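Local coordinates for NIF3-related protein (Bacillus cereus, PDB 2GX8) that is of uncertain function but, as a Nif3-family protein, binds a pair of zinc ions and carries an additional domain thought to be regulatory, at residues 277-280 with 281-285. Numbering follows the deposited sequence.
Sequences EEMT and LGQFA
M279 and T280 end a strand and meet the first turn of the helix that follows at once, M279 on the flank of F284 and T280 OG1 against the backbone N and CG of Q283. The packed side belongs to sulfur and phenylalanine. M279 CG stands beside its own backbone N and anti to the carbonyl carbon (chi1 -53°), and the chain runs on extended, bringing M279 SD alongside the helix, 3.6 Å from F284 CA and 4.0 Å from F284 CB. SD lies at the edge of the F284 ring, near its plane. The F284 ring leads away into the core, against V307, V310, V331 and V333; L281 enters the same interior beside V299, V331 and V353. The motif is a helix N-cap at a strand-to-helix corner, where the axes of the two short segments lie at 98° to each other, with T280 as the cap residue. T280 OG1 takes a weak but nearly straight capping bond from Q283 N, 3.3 Å long, while T280 O opens the helical ladder by accepting F284 N at 2.9 Å. Q283 is exposed yet folds back closely over its own cap: its CG sits between N and carbonyl carbon (chi1 41°), which lays Q283 CG 3.1 Å from T280 OG1, and the two side chains cross at about a right angle. Q283 NE2 gives T280 OG1 a second, more bent bond of 3.3 Å, the oxygen standing somewhat out of the amide plane. Looseness belongs to the amide end beside M279, where Q283 OE1 comes no nearer than 3.8 Å, to M279 CB, on the solvent side. M279 pairs through its backbone with V307 of strand 306-313, and A285, one turn on from L281, packs on V397 of the second subunit.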
loop_
_atom_site.group_PDB
_atom_site.type_symbol
_atom_site.label_atom_id
_atom_site.label_comp_id
_atom_site.label_asym_id
_atom_site.label_seq_id
_atom_site.Cartn_x
_atom_site.Cartn_y
_atom_site.Cartn_z
ATOM N N GLU C 277 41.375 28.524 6.616
ATOM C CA GLU C 277 41.409 29.783 5.869
ATOM C C GLU C 277 40.452 29.719 4.680
ATOM O O GLU C 277 40.189 28.633 4.155
ATOM C CB GLU C 277 42.828 30.147 5.406
ATOM C CG GLU C 277 43.675 30.899 6.459
ATOM C CD GLU C 277 45.017 31.413 5.912
ATOM O OE1 GLU C 277 45.483 30.899 4.866
ATOM O OE2 GLU C 277 45.616 32.319 6.541
ATOM N N GLU C 278 39.936 30.889 4.283
ATOM C CA GLU C 278 39.013 31.033 3.148
ATOM C C GLU C 278 39.762 30.710 1.856
ATOM O O GLU C 278 40.951 31.007 1.727
ATOM C CB GLU C 278 38.451 32.463 3.086
ATOM C CG GLU C 278 37.244 32.686 2.150
ATOM C CD GLU C 278 36.912 34.174 1.934
ATOM O OE1 GLU C 278 37.799 34.919 1.431
ATOM O OE2 GLU C 278 35.759 34.609 2.237
ATOM N N MET C 279 39.048 30.091 0.918
ATOM C CA MET C 279 39.549 29.688 -0.382
ATOM C C MET C 279 38.417 29.839 -1.377
ATOM O O MET C 279 37.241 29.960 -0.982
ATOM C CB MET C 279 39.820 28.183 -0.419
ATOM C CG MET C 279 40.689 27.601 0.644
ATOM S SD MET C 279 40.764 25.865 0.255
ATOM C CE MET C 279 41.707 25.266 1.661
ATOM N N THR C 280 38.771 29.748 -2.665
ATOM C CA THR C 280 37.764 29.735 -3.712
ATOM C C THR C 280 37.320 28.283 -3.837
ATOM O O THR C 280 37.957 27.390 -3.264
ATOM C CB THR C 280 38.292 30.253 -5.078
ATOM O OG1 THR C 280 39.269 29.351 -5.613
ATOM C CG2 THR C 280 38.903 31.677 -4.947
ATOM N N LEU C 281 36.237 28.043 -4.577
ATOM C CA LEU C 281 35.727 26.700 -4.767
ATOM C C LEU C 281 36.772 25.912 -5.552
ATOM O O LEU C 281 37.082 24.791 -5.207
ATOM C CB LEU C 281 34.396 26.762 -5.514
ATOM C CG LEU C 281 33.634 25.487 -5.828
ATOM C CD1 LEU C 281 33.354 24.627 -4.596
ATOM C CD2 LEU C 281 32.343 25.873 -6.530
ATOM N N GLY C 282 37.357 26.544 -6.573
ATOM C CA GLY C 282 38.402 25.929 -7.407
ATOM C C GLY C 282 39.580 25.363 -6.629
ATOM O O GLY C 282 40.020 24.248 -6.914
ATOM N N GLN C 283 40.096 26.127 -5.660
ATOM C CA GLN C 283 41.183 25.626 -4.803
ATOM C C GLN C 283 40.719 24.737 -3.662
ATOM O O GLN C 283 41.495 23.930 -3.151
ATOM C CB GLN C 283 42.045 26.736 -4.248
ATOM C CG GLN C 283 41.279 27.905 -3.805
ATOM C CD GLN C 283 42.191 29.053 -3.458
ATOM O OE1 GLN C 283 42.896 29.019 -2.441
ATOM N NE2 GLN C 283 42.177 30.086 -4.296
ATOM N N PHE C 284 39.474 24.901 -3.235
ATOM C CA PHE C 284 38.960 23.990 -2.257
ATOM C C PHE C 284 38.871 22.616 -2.898
ATOM O O PHE C 284 39.292 21.633 -2.309
ATOM C CB PHE C 284 37.621 24.417 -1.697
ATOM C CG PHE C 284 37.009 23.370 -0.818
ATOM C CD1 PHE C 284 37.594 23.054 0.405
ATOM C CD2 PHE C 284 35.866 22.685 -1.222
ATOM C CE1 PHE C 284 37.049 22.076 1.214
ATOM C CE2 PHE C 284 35.295 21.696 -0.417
ATOM C CZ PHE C 284 35.884 21.383 0.798
ATOM N N ALA C 285 38.310 22.561 -4.102
ATOM C CA ALA C 285 38.218 21.329 -4.908
ATOM C C ALA C 285 39.548 20.599 -5.059
ATOM O O ALA C 285 39.560 19.378 -4.986
ATOM C CB ALA C 285 37.688 21.642 -6.245
#